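Local atomic coordinates of peptidoglycan D,D-transpeptidase MrdA (Pseudomonas aeruginosa, PDB entry 7KIS), a protein that probably cross-links the peptidoglycan of the cell wall as a D,D-transpeptidase of the inner membrane and is bound by a diazabicyclooctane inhibitor. Residues Phe173-Gly178 with Met283-Ser288; Arg267-Ala272 with Asn316-Gly321; Ile64-Gly69 with Ser197-Ile202; Glu212-Gly217 with Pro243-Val248; Ser379-Ser384 with Tyr511-Val516. One frame throughout, in Å; residues are numbered along the deposited sequence.

Contact 1 of 5, residues Phe173-Gly178 with Met283-Ser288; sequences FAHSVG and MVSQPS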
# COMPACT_ATOMS: atom_id res chain seq x y z
N PHE A 173 11.44 3.67 -11.09
CA PHE A 173 10.06 3.40 -11.47
C PHE A 173 9.83 1.99 -12.00
O PHE A 173 8.81 1.75 -12.67
CB PHE A 173 9.60 4.40 -12.53
CG PHE A 173 8.98 5.63 -11.96
CD1 PHE A 173 9.73 6.79 -11.79
CD2 PHE A 173 7.66 5.64 -11.57
CE1 PHE A 173 9.16 7.92 -11.26
CE2 PHE A 173 7.08 6.77 -11.03
CZ PHE A 173 7.84 7.91 -10.88
N ALA A 174 10.74 1.06 -11.73
CA ALA A 174 10.63 -0.26 -12.35
C ALA A 174 9.35 -0.97 -11.93
O ALA A 174 8.72 -1.66 -12.73
CB ALA A 174 11.85 -1.11 -11.99
N HIS A 175 8.95 -0.80 -10.67
CA HIS A 175 7.75 -1.45 -10.16
C HIS A 175 6.50 -0.58 -10.26
O HIS A 175 5.39 -1.12 -10.27
CB HIS A 175 7.97 -1.89 -8.71
CG HIS A 175 9.07 -2.88 -8.55
ND1 HIS A 175 8.92 -4.22 -8.84
CD2 HIS A 175 10.36 -2.73 -8.14
CE1 HIS A 175 10.06 -4.85 -8.61
NE2 HIS A 175 10.95 -3.97 -8.18
N SER A 176 6.65 0.74 -10.33
CA SER A 176 5.50 1.61 -10.53
C SER A 176 5.04 1.59 -11.99
O SER A 176 3.91 1.19 -12.29
CB SER A 176 5.84 3.04 -10.09
OG SER A 176 6.71 3.03 -8.97
N VAL A 177 5.91 2.01 -12.91
CA VAL A 177 5.54 2.10 -14.31
C VAL A 177 5.65 0.75 -15.00
O VAL A 177 4.83 0.40 -15.86
CB VAL A 177 6.39 3.17 -15.02
CG1 VAL A 177 6.10 3.19 -16.52
CG2 VAL A 177 6.12 4.54 -14.42
N GLY A 178 6.67 -0.03 -14.64
CA GLY A 178 6.95 -1.27 -15.34
C GLY A 178 7.84 -1.01 -16.53
O GLY A 178 8.64 -0.06 -16.52
N MET A 283 5.10 4.95 -4.67
CA MET A 283 4.96 3.49 -4.74
C MET A 283 6.37 2.92 -4.86
O MET A 283 6.95 2.92 -5.95
CB MET A 283 4.08 3.08 -5.91
CG MET A 283 3.94 1.58 -6.08
SD MET A 283 3.20 1.14 -7.66
CE MET A 283 2.68 -0.54 -7.34
N VAL A 284 6.91 2.43 -3.75
CA VAL A 284 8.32 2.06 -3.63
C VAL A 284 8.42 0.58 -3.34
O VAL A 284 7.77 0.07 -2.42
CB VAL A 284 9.02 2.89 -2.54
CG1 VAL A 284 10.51 2.58 -2.52
CG2 VAL A 284 8.77 4.36 -2.76
N SER A 285 9.24 -0.13 -4.12
CA SER A 285 9.61 -1.51 -3.84
C SER A 285 11.11 -1.68 -4.06
O SER A 285 11.60 -1.42 -5.16
CB SER A 285 8.82 -2.49 -4.72
OG SER A 285 9.07 -3.83 -4.33
N GLN A 286 11.82 -2.11 -3.01
CA GLN A 286 13.27 -2.24 -2.99
C GLN A 286 13.68 -3.71 -2.89
O GLN A 286 13.02 -4.48 -2.18
CB GLN A 286 13.87 -1.46 -1.81
CG GLN A 286 15.20 -0.78 -2.10
CD GLN A 286 15.09 0.35 -3.10
OE1 GLN A 286 13.99 0.82 -3.40
NE2 GLN A 286 16.23 0.80 -3.62
N PRO A 287 14.75 -4.14 -3.58
CA PRO A 287 15.64 -3.36 -4.46
C PRO A 287 15.03 -3.03 -5.82
O PRO A 287 13.87 -3.38 -6.06
CB PRO A 287 16.85 -4.28 -4.62
CG PRO A 287 16.31 -5.64 -4.46
CD PRO A 287 15.22 -5.52 -3.43
N SER A 288 15.79 -2.37 -6.69
CA SER A 288 15.29 -1.95 -7.99
C SER A 288 16.03 -2.66 -9.11
O SER A 288 16.88 -3.52 -8.89
CB SER A 288 15.43 -0.43 -8.14
OG SER A 288 14.76 0.28 -7.11
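Ser-285 OG, 4.1 Å above the plane of the His-175 ring and over its centre, is held by the backbone of Tyr-315 and Arg-317: it accepts a hydrogen bond from Arg-317 N and is weakly bonded to Tyr-315 O. CB points at the imidazole from the strand and makes a CH-pi contact, 4.1 Å from the ring centroid and 28° off the normal, while a chi1 of -173° swings OG over the ring centre. Serine suits the place by being small enough to lie over the ring and polar enough to bind the backbone behind it. At the edge of the ring, near its plane, NE2 lies 3.7 Å from Pro-287 O and forms a weak hydrogen bond to Pro-313 O; Tyr-289 meets the ring edge-to-face. The cis peptide before Pro-287 turns the chain at the end of strand 280-286, just where the imidazole passes.

One residue along, Ser-176 OG lies 3.0 Å from Met-283 O and has a weak bond from Gln-256. The extended, flexible chain of Met-283 runs past this serine, bringing SD to 3.7 Å from Ser-176 CA and CE to 4.0 Å from His-175 O. A carbonyl beside NE2 suggests that this nitrogen probably carries a hydrogen, and the histidine joins the two domains through directed but weak polar contacts and close packing, without a salt bridge.

Contact 2 of 5, residues Arg267-Ala272 with Asn316-Gly321; sequences RGAIVA and NRVLRG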
# COMPACT_ATOMS: atom_id res chain seq x y z
N ARG A 267 15.58 -3.84 2.09
CA ARG A 267 14.56 -4.46 1.26
C ARG A 267 13.20 -4.22 1.89
O ARG A 267 13.05 -4.28 3.12
CB ARG A 267 14.84 -5.96 1.10
CG ARG A 267 16.24 -6.24 0.56
CD ARG A 267 16.66 -7.71 0.63
NE ARG A 267 15.55 -8.64 0.83
CZ ARG A 267 15.70 -9.92 1.16
NH1 ARG A 267 14.64 -10.70 1.32
NH2 ARG A 267 16.92 -10.42 1.31
N GLY A 268 12.20 -3.94 1.06
CA GLY A 268 10.88 -3.67 1.60
C GLY A 268 10.03 -2.90 0.61
O GLY A 268 10.24 -2.98 -0.60
N ALA A 269 9.06 -2.15 1.15
CA ALA A 269 8.10 -1.43 0.33
C ALA A 269 7.58 -0.21 1.08
O ALA A 269 7.41 -0.24 2.30
CB ALA A 269 6.94 -2.34 -0.08
N ILE A 270 7.32 0.86 0.33
CA ILE A 270 6.76 2.10 0.87
C ILE A 270 5.68 2.59 -0.08
O ILE A 270 5.90 2.67 -1.29
CB ILE A 270 7.84 3.18 1.06
CG1 ILE A 270 8.86 2.76 2.11
CG2 ILE A 270 7.20 4.51 1.46
CD1 ILE A 270 10.03 3.71 2.23
N VAL A 271 4.51 2.92 0.46
CA VAL A 271 3.37 3.39 -0.32
C VAL A 271 2.80 4.63 0.36
O VAL A 271 2.42 4.58 1.53
CB VAL A 271 2.28 2.32 -0.47
CG1 VAL A 271 1.10 2.87 -1.26
CG2 VAL A 271 2.84 1.08 -1.16
N ALA A 272 2.74 5.74 -0.38
CA ALA A 272 2.19 6.99 0.13
C ALA A 272 0.92 7.33 -0.64
O ALA A 272 0.89 7.24 -1.88
CB ALA A 272 3.20 8.13 0.01
N ASN A 316 7.78 -7.44 -6.85
CA ASN A 316 6.99 -6.24 -6.56
C ASN A 316 6.36 -6.44 -5.19
O ASN A 316 5.25 -6.96 -5.06
CB ASN A 316 5.95 -6.00 -7.65
CG ASN A 316 5.42 -4.58 -7.64
OD1 ASN A 316 5.28 -3.96 -6.59
ND2 ASN A 316 5.12 -4.05 -8.82
N ARG A 317 7.08 -6.02 -4.15
CA ARG A 317 6.64 -6.25 -2.78
C ARG A 317 5.37 -5.47 -2.43
O ARG A 317 4.66 -5.87 -1.51
CB ARG A 317 7.76 -5.88 -1.81
CG ARG A 317 9.11 -6.47 -2.19
CD ARG A 317 10.15 -6.22 -1.12
NE ARG A 317 11.04 -7.36 -0.94
CZ ARG A 317 12.04 -7.67 -1.76
NH1 ARG A 317 12.28 -6.92 -2.84
NH2 ARG A 317 12.80 -8.73 -1.52
N VAL A 318 5.08 -4.39 -3.16
CA VAL A 318 3.86 -3.63 -2.89
C VAL A 318 2.63 -4.43 -3.31
O VAL A 318 1.61 -4.45 -2.60
CB VAL A 318 3.91 -2.27 -3.60
CG1 VAL A 318 2.55 -1.59 -3.56
CG2 VAL A 318 4.97 -1.38 -2.97
N LEU A 319 2.71 -5.12 -4.44
CA LEU A 319 1.54 -5.76 -5.04
C LEU A 319 1.45 -7.25 -4.74
O LEU A 319 0.35 -7.74 -4.46
CB LEU A 319 1.57 -5.56 -6.56
CG LEU A 319 1.60 -4.10 -7.02
CD1 LEU A 319 1.34 -4.00 -8.51
CD2 LEU A 319 0.57 -3.29 -6.24
N ARG A 320 2.56 -7.97 -4.78
CA ARG A 320 2.56 -9.41 -4.55
C ARG A 320 3.31 -9.79 -3.28
O ARG A 320 3.53 -10.98 -3.04
CB ARG A 320 3.16 -10.13 -5.76
CG ARG A 320 2.45 -9.79 -7.06
CD ARG A 320 3.20 -10.33 -8.26
NE ARG A 320 2.64 -9.82 -9.51
CZ ARG A 320 3.04 -8.70 -10.11
NH1 ARG A 320 4.00 -7.96 -9.56
NH2 ARG A 320 2.47 -8.31 -11.24
N GLY A 321 3.70 -8.82 -2.46
CA GLY A 321 4.29 -9.12 -1.17
C GLY A 321 3.24 -9.15 -0.08
O GLY A 321 2.71 -8.10 0.31
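Arg-267 meets Arg-317 obliquely: its NE lies 3.6 Å from Arg-317 NH2, with the two guanidinium planes 50° apart, and its CB lies over one face of the Arg-317 group, toward its rim. Glu-586 explains the pairing, since one of its carboxylate oxygens takes Arg-267 NH1 and the other Arg-317 NE, so both positive charges share one anion. Gly-268 follows; at its backbone angles (phi 159°) a CB would run into the preceding carbonyl, and the arginine chain passes close along it, Arg-317 CD resting 3.3 Å from Gly-268 O. Ala-269 is short enough to let the helix approach; its CB touches Val-318 CG2 at 3.6 Å and Arg-317 CB at 4.0 Å. Ile-270 turns to the other face of the strand, against helix 253-263. Val-271 returns to the near side, and its CG2 sits 3.6 Å from Val-318 CG1. With CG1 anti to its backbone N (chi1 169°), Val-318 spreads its two methyls so that CG2 reaches both Ala-269 and Val-271, while Ile-460 of helix 459-470 packs on both valines. A central antiparallel sheet packed on both faces by helices is the hallmark of the penicillin-binding transpeptidase fold, and strand 268-273 is one of its inner strands.

Contact 3 of 5, residues Ile64-Gly69 with Ser197-Ile202; sequences IPPTRG and SGTHHI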
# COMPACT_ATOMS: atom_id res chain seq x y z
N ILE A 64 1.71 2.30 -40.99
CA ILE A 64 2.60 3.12 -40.18
C ILE A 64 2.26 2.89 -38.72
O ILE A 64 1.09 2.99 -38.34
CB ILE A 64 2.49 4.62 -40.51
CG1 ILE A 64 2.72 4.87 -42.00
CG2 ILE A 64 3.46 5.43 -39.67
CD1 ILE A 64 1.97 6.08 -42.51
N PRO A 65 3.24 2.59 -37.86
CA PRO A 65 2.93 2.30 -36.45
C PRO A 65 2.68 3.59 -35.68
O PRO A 65 3.19 4.66 -36.07
CB PRO A 65 4.20 1.59 -35.96
CG PRO A 65 5.28 2.13 -36.83
CD PRO A 65 4.65 2.35 -38.18
N PRO A 66 1.91 3.54 -34.60
CA PRO A 66 1.70 4.73 -33.78
C PRO A 66 2.78 4.89 -32.73
O PRO A 66 3.47 3.94 -32.35
CB PRO A 66 0.34 4.45 -33.13
CG PRO A 66 0.32 2.96 -32.96
CD PRO A 66 1.19 2.37 -34.06
N THR A 67 2.93 6.13 -32.25
CA THR A 67 3.90 6.43 -31.21
C THR A 67 3.27 6.20 -29.84
O THR A 67 2.12 6.57 -29.59
CB THR A 67 4.39 7.87 -31.32
OG1 THR A 67 3.41 8.75 -30.75
CG2 THR A 67 4.61 8.25 -32.78
N ARG A 68 4.04 5.58 -28.95
CA ARG A 68 3.54 5.28 -27.61
C ARG A 68 3.30 6.57 -26.83
O ARG A 68 4.04 7.55 -26.98
CB ARG A 68 4.52 4.38 -26.86
CG ARG A 68 3.91 3.72 -25.63
CD ARG A 68 4.75 2.55 -25.15
NE ARG A 68 4.13 1.89 -23.99
CZ ARG A 68 3.18 0.97 -24.08
NH1 ARG A 68 2.72 0.59 -25.27
NH2 ARG A 68 2.67 0.43 -22.98
N GLY A 69 2.27 6.56 -26.00
CA GLY A 69 1.92 7.75 -25.24
C GLY A 69 2.99 8.08 -24.21
O GLY A 69 3.60 7.20 -23.60
N SER A 197 0.09 -3.80 -36.31
CA SER A 197 1.04 -3.91 -37.41
C SER A 197 2.09 -2.81 -37.29
O SER A 197 1.76 -1.64 -37.05
CB SER A 197 0.32 -3.82 -38.75
OG SER A 197 1.07 -4.45 -39.77
N GLY A 198 3.35 -3.18 -37.48
CA GLY A 198 4.46 -2.27 -37.26
C GLY A 198 4.79 -2.01 -35.81
O GLY A 198 5.78 -1.32 -35.53
N THR A 199 3.99 -2.52 -34.87
CA THR A 199 4.27 -2.41 -33.44
C THR A 199 4.88 -3.73 -32.98
O THR A 199 4.19 -4.75 -32.92
CB THR A 199 3.00 -2.09 -32.65
OG1 THR A 199 2.54 -0.77 -33.00
CG2 THR A 199 3.27 -2.14 -31.16
N HIS A 200 6.17 -3.70 -32.68
CA HIS A 200 6.93 -4.90 -32.33
C HIS A 200 7.19 -5.02 -30.83
O HIS A 200 7.89 -5.94 -30.41
CB HIS A 200 8.24 -4.93 -33.12
CG HIS A 200 8.05 -5.20 -34.58
ND1 HIS A 200 8.97 -4.84 -35.53
CD2 HIS A 200 7.03 -5.80 -35.24
CE1 HIS A 200 8.53 -5.20 -36.73
NE2 HIS A 200 7.36 -5.79 -36.58
N HIS A 201 6.66 -4.10 -30.02
CA HIS A 201 6.86 -4.11 -28.58
C HIS A 201 5.51 -3.97 -27.89
O HIS A 201 4.54 -3.47 -28.47
CB HIS A 201 7.80 -2.98 -28.13
CG HIS A 201 9.18 -3.04 -28.72
ND1 HIS A 201 9.62 -4.11 -29.46
CD2 HIS A 201 10.21 -2.17 -28.67
CE1 HIS A 201 10.86 -3.89 -29.86
NE2 HIS A 201 11.24 -2.72 -29.39
N ILE A 202 5.45 -4.43 -26.64
CA ILE A 202 4.21 -4.45 -25.87
C ILE A 202 4.52 -4.24 -24.40
O ILE A 202 5.63 -4.53 -23.94
CB ILE A 202 3.44 -5.78 -26.09
CG1 ILE A 202 2.04 -5.72 -25.48
CG2 ILE A 202 4.21 -6.95 -25.49
CD1 ILE A 202 1.00 -5.16 -26.41
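Pro-65 and Gly-198 supply the main van der Waals contact. The proline ring leans on the peptide after Gly-198, with Pro-65 CB 3.3 Å from Gly-198 O and Pro-65 CG 3.7 Å from the same oxygen. The two backbones come to 4.9 Å between Pro-65 CA and Gly-198 CA. Glycine fits this turn because its phi is positive (75°) and because it lets the proline settle directly on the main chain. Beside it Pro-66 meets Thr-199 at about a right angle, CD lying 3.6 Å from Thr-199 OG1; the same oxygen is 4.1 Å from Pro-65 CB. Two consecutive prolines keep the chain extended and stiff, and having no amide hydrogen to give, they meet these oxygens by van der Waals packing of ring carbons.

Polar bonding lies to the side of this packing. Thr-199 OG1, anti to its carbonyl carbon (chi1 -67°), is hydrogen-bonded to NE2 of His-216, whose side chain also touches Pro-66, so helix 212-216 links the two segments. Within its own segment, His-201 bends its ring back so that ND1 donates to His-200 O over 2.7 Å, coming from above the carbonyl plane (62° out of it), which may help orient the imidazole.

Loop lying on loop at the surface, stiffened by prolines and without a shared sheet, this contact belongs to the N-terminal domain of the class B penicillin-binding proteins, whose sequence family is that of the dimerisation domain.

Contact 4 of 5, residues Glu212-Gly217 with Pro243-Val248; sequences ESELHG and PGKDIV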
# COMPACT_ATOMS: atom_id res chain seq x y z
N GLU A 212 -1.95 -0.41 -21.70
CA GLU A 212 -1.35 -0.64 -23.00
C GLU A 212 -2.28 -0.22 -24.13
O GLU A 212 -1.83 0.33 -25.14
CB GLU A 212 -0.96 -2.12 -23.14
CG GLU A 212 -0.56 -2.53 -24.55
CD GLU A 212 0.72 -1.87 -25.01
OE1 GLU A 212 1.69 -1.83 -24.21
OE2 GLU A 212 0.77 -1.39 -26.16
N SER A 213 -3.58 -0.48 -23.98
CA SER A 213 -4.55 -0.06 -24.98
C SER A 213 -4.46 1.44 -25.24
O SER A 213 -4.30 1.88 -26.38
CB SER A 213 -5.96 -0.46 -24.54
OG SER A 213 -5.96 -1.71 -23.88
N GLU A 214 -4.57 2.24 -24.17
CA GLU A 214 -4.57 3.69 -24.33
C GLU A 214 -3.21 4.20 -24.79
O GLU A 214 -3.14 5.12 -25.62
CB GLU A 214 -4.98 4.36 -23.01
CG GLU A 214 -6.42 4.09 -22.60
CD GLU A 214 -6.62 2.71 -22.00
OE1 GLU A 214 -5.61 2.00 -21.77
OE2 GLU A 214 -7.78 2.33 -21.76
N LEU A 215 -2.13 3.63 -24.27
CA LEU A 215 -0.79 4.08 -24.64
C LEU A 215 -0.41 3.69 -26.06
O LEU A 215 0.50 4.28 -26.63
CB LEU A 215 0.25 3.52 -23.67
CG LEU A 215 0.30 4.15 -22.27
CD1 LEU A 215 1.13 3.28 -21.33
CD2 LEU A 215 0.86 5.56 -22.34
N HIS A 216 -1.10 2.70 -26.65
CA HIS A 216 -0.72 2.22 -27.98
C HIS A 216 -1.18 3.20 -29.06
O HIS A 216 -0.37 3.92 -29.64
CB HIS A 216 -1.31 0.83 -28.21
CG HIS A 216 -0.96 0.24 -29.54
ND1 HIS A 216 -1.92 -0.11 -30.47
CD2 HIS A 216 0.23 -0.07 -30.10
CE1 HIS A 216 -1.33 -0.60 -31.55
NE2 HIS A 216 -0.02 -0.59 -31.34
N GLY A 217 -2.48 3.23 -29.33
CA GLY A 217 -3.04 4.09 -30.35
C GLY A 217 -3.55 3.31 -31.54
O GLY A 217 -3.87 2.12 -31.47
N PRO A 243 -1.47 9.09 -32.19
CA PRO A 243 -0.52 8.63 -31.16
C PRO A 243 -1.24 8.16 -29.91
O PRO A 243 -2.38 8.53 -29.63
CB PRO A 243 0.33 9.88 -30.88
CG PRO A 243 -0.51 11.03 -31.32
CD PRO A 243 -1.31 10.52 -32.49
N GLY A 244 -0.55 7.30 -29.16
CA GLY A 244 -1.14 6.75 -27.96
C GLY A 244 -1.48 7.84 -26.95
O GLY A 244 -0.88 8.92 -26.94
N LYS A 245 -2.45 7.54 -26.10
CA LYS A 245 -2.89 8.52 -25.12
C LYS A 245 -1.82 8.71 -24.05
O LYS A 245 -1.19 7.74 -23.60
CB LYS A 245 -4.20 8.08 -24.47
CG LYS A 245 -5.43 8.26 -25.35
CD LYS A 245 -6.68 7.76 -24.65
CE LYS A 245 -7.70 7.24 -25.65
NZ LYS A 245 -8.79 6.48 -24.98
N ASP A 246 -1.61 9.96 -23.66
CA ASP A 246 -0.61 10.29 -22.66
C ASP A 246 -1.20 10.17 -21.27
O ASP A 246 -2.35 10.55 -21.02
CB ASP A 246 -0.08 11.71 -22.90
CG ASP A 246 0.35 11.92 -24.34
OD1 ASP A 246 0.79 10.94 -24.98
OD2 ASP A 246 0.25 13.06 -24.84
N ILE A 247 -0.40 9.63 -20.35
CA ILE A 247 -0.83 9.34 -18.99
C ILE A 247 -0.02 10.19 -18.03
O ILE A 247 1.21 10.25 -18.14
CB ILE A 247 -0.68 7.85 -18.65
CG1 ILE A 247 -1.55 7.01 -19.58
CG2 ILE A 247 -1.04 7.59 -17.20
CD1 ILE A 247 -1.37 5.54 -19.36
N VAL A 248 -0.71 10.85 -17.10
CA VAL A 248 -0.08 11.60 -16.03
C VAL A 248 -0.24 10.78 -14.76
O VAL A 248 -1.36 10.44 -14.38
CB VAL A 248 -0.71 12.99 -15.87
CG1 VAL A 248 0.16 13.87 -14.99
CG2 VAL A 248 -0.92 13.64 -17.23
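His-216 meets the opposite segment by its carbonyl, with O 3.4 Å from Gly-244 CA, while its imidazole turns away to stack one face on Tyr-196 and spend NE2 on Thr-199. The peptide plane of Glu-214 is the flat group that bonds across: Lys-245 N donates to Glu-214 O over 2.6 Å, nearly straight at the hydrogen (155°) but tilted 30° from the carbonyl plane. Between these two oxygens Leu-215 O receives a CA-H...O contact from Gly-244 CA at 3.2 Å. Three successive carbonyl oxygens at the end of helix 212-216 thus lie close to Gly-244 and Lys-245, the Glu-214 one pointing at its partner, and a residue with nothing beyond CA is what allows the main chain so near. Gly-217, first past the helix, has a positive phi, which again suits glycine.

The side chains fill in around this core. The aliphatic part of Lys-245 runs obliquely past Glu-214, CB to CB 4.1 Å; Glu-214 OE2 and Lys-245 NZ stay 5.3 Å apart, so any attraction is long-range. Leu-215 crosses Ile-247 at about a right angle, its CG 3.6 Å from Ile-247 CD1, two branched apolar chains buried together.

In the fold, the helix end lies beside strand 247-249 and the chain that leads into it. That strand runs between strands 71-72 and 481-484 in a mixed sheet, and both Glu-214 and Ile-247 also pack on Ile-484, so the short helix rests against the sheet's edge strand as well.

Contact 5 of 5, residues Ser379-Ser384 with Tyr511-Val516; sequences SAIYRS and YGMQQV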
# COMPACT_ATOMS: atom_id res chain seq x y z
N SER A 379 -5.55 3.65 25.59
CA SER A 379 -4.42 2.94 26.18
C SER A 379 -4.05 1.70 25.36
O SER A 379 -2.87 1.38 25.20
CB SER A 379 -4.74 2.55 27.62
OG SER A 379 -3.59 2.07 28.31
N ALA A 380 -5.06 1.00 24.83
CA ALA A 380 -4.79 -0.18 24.02
C ALA A 380 -4.09 0.16 22.71
O ALA A 380 -3.38 -0.68 22.16
CB ALA A 380 -6.09 -0.92 23.72
N ILE A 381 -4.29 1.37 22.18
CA ILE A 381 -3.69 1.71 20.90
C ILE A 381 -2.26 2.22 21.08
O ILE A 381 -1.33 1.70 20.45
CB ILE A 381 -4.57 2.73 20.14
CG1 ILE A 381 -5.94 2.12 19.84
CG2 ILE A 381 -3.88 3.15 18.86
CD1 ILE A 381 -6.65 2.73 18.65
N TYR A 382 -2.06 3.23 21.94
CA TYR A 382 -0.72 3.79 22.05
C TYR A 382 0.24 2.90 22.84
O TYR A 382 1.43 3.19 22.89
CB TYR A 382 -0.75 5.20 22.67
CG TYR A 382 -1.33 5.34 24.06
CD1 TYR A 382 -0.67 4.82 25.18
CD2 TYR A 382 -2.49 6.06 24.28
CE1 TYR A 382 -1.19 4.97 26.45
CE2 TYR A 382 -3.02 6.22 25.55
CZ TYR A 382 -2.37 5.67 26.63
OH TYR A 382 -2.89 5.83 27.89
N ARG A 383 -0.26 1.83 23.46
CA ARG A 383 0.59 0.78 24.01
C ARG A 383 0.52 -0.52 23.22
O ARG A 383 1.29 -1.44 23.50
CB ARG A 383 0.24 0.51 25.48
CG ARG A 383 0.70 1.60 26.43
CD ARG A 383 1.56 1.04 27.55
NE ARG A 383 2.70 0.28 27.05
CZ ARG A 383 3.85 0.82 26.67
NH1 ARG A 383 4.02 2.13 26.73
NH2 ARG A 383 4.83 0.05 26.23
N SER A 384 -0.37 -0.60 22.23
CA SER A 384 -0.63 -1.81 21.47
C SER A 384 -0.73 -3.03 22.38
O SER A 384 0.05 -3.98 22.30
CB SER A 384 0.43 -2.02 20.39
OG SER A 384 0.09 -3.11 19.55
N TYR A 511 -7.23 9.65 17.54
CA TYR A 511 -6.52 10.18 18.71
C TYR A 511 -5.70 9.09 19.39
O TYR A 511 -4.62 9.38 19.93
CB TYR A 511 -7.50 10.80 19.69
CG TYR A 511 -6.83 11.49 20.86
CD1 TYR A 511 -6.17 12.70 20.69
CD2 TYR A 511 -6.85 10.93 22.13
CE1 TYR A 511 -5.55 13.33 21.75
CE2 TYR A 511 -6.24 11.55 23.20
CZ TYR A 511 -5.59 12.75 23.00
OH TYR A 511 -4.97 13.38 24.06
N GLY A 512 -6.19 7.85 19.38
CA GLY A 512 -5.37 6.76 19.89
C GLY A 512 -4.14 6.53 19.04
O GLY A 512 -3.04 6.36 19.55
N MET A 513 -4.33 6.52 17.71
CA MET A 513 -3.19 6.50 16.80
C MET A 513 -2.33 7.74 16.96
O MET A 513 -1.11 7.68 16.76
CB MET A 513 -3.67 6.38 15.36
CG MET A 513 -4.39 5.09 15.03
SD MET A 513 -4.92 5.06 13.30
CE MET A 513 -3.34 4.91 12.46
N GLN A 514 -2.94 8.87 17.32
CA GLN A 514 -2.18 10.11 17.48
C GLN A 514 -1.23 10.02 18.67
O GLN A 514 -0.09 10.50 18.59
CB GLN A 514 -3.15 11.28 17.66
CG GLN A 514 -2.54 12.64 17.43
CD GLN A 514 -3.60 13.73 17.41
OE1 GLN A 514 -3.50 14.72 18.14
NE2 GLN A 514 -4.62 13.54 16.58
N GLN A 515 -1.67 9.41 19.77
CA GLN A 515 -0.82 9.27 20.95
C GLN A 515 0.23 8.18 20.79
O GLN A 515 1.09 8.04 21.67
CB GLN A 515 -1.68 9.00 22.19
CG GLN A 515 -2.67 10.11 22.50
CD GLN A 515 -1.99 11.45 22.75
OE1 GLN A 515 -2.04 12.35 21.92
NE2 GLN A 515 -1.34 11.58 23.91
N VAL A 516 0.16 7.38 19.72
CA VAL A 516 1.20 6.40 19.45
C VAL A 516 2.55 7.10 19.25
O VAL A 516 3.59 6.61 19.71
CB VAL A 516 0.82 5.55 18.22
CG1 VAL A 516 1.98 4.66 17.80
CG2 VAL A 516 -0.42 4.73 18.51
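Ile-381 brings its CD1 end to the side of helix 504-518 where Gly-512 lacks a side chain, while its CG2 rests on the glycine carbonyl, 3.4 Å from Gly-512 O and 4.3 Å from Met-513 CG; the bare glycine lets the beta-branched chain lie on the helix backbone. The next turn of that helix returns the gesture. Val-516 CG2 is the bump that fits between Ile-381 and Tyr-382, 3.7 Å from both Ile-381 O and Tyr-382 CA, and 3.8 Å from Ile-381 CG2. Tyr-382 then lays CB against Gln-515 O at 3.5 Å. Its chi1 of 61° puts the ring between its own N and carbonyl carbon and folds it back over Ser-379 CA, so CD2 rests 3.7 Å from Gln-515 CB as the two side chains run side by side. Ring and amide planes stand almost perpendicular, and the phenol reaches a weak bond to Arg-521.

Helix 377-382 ends here in a Schellman motif, in which Ser-384 takes the positive phi. Ser-384 touches the bound inhibitor, and its OG bonds to Lys-330 and weakly to Lys-538; it begins a Ser-Asn-Asp version of the SxN motif, beside the predicted acyl-ester Ser-327, in the active site of penicillin-binding transpeptidases.

The five contacts run along an elongated chain, from contact 3 far out in the N-terminal part to contact 5 beside the inhibitor pocket, about 54 Å from centre to centre. Contacts 3 and 4 adjoin, joined by the Arg-68 to Glu-212 salt bridge and by a probable hydrogen bond between Thr-67 and Gly-244. Contacts 1 and 2, 8 Å apart, share neighbouring strands 280-286 and 268-273 of the transpeptidase sheet, and their segments alternate in sequence. Contact 4 is nested within the loop closed by contact 1, which fastens the N-terminal part to that sheet; contact 5 opens only after all the others have closed. The active site thus lies at the far end from contacts 3 and 4.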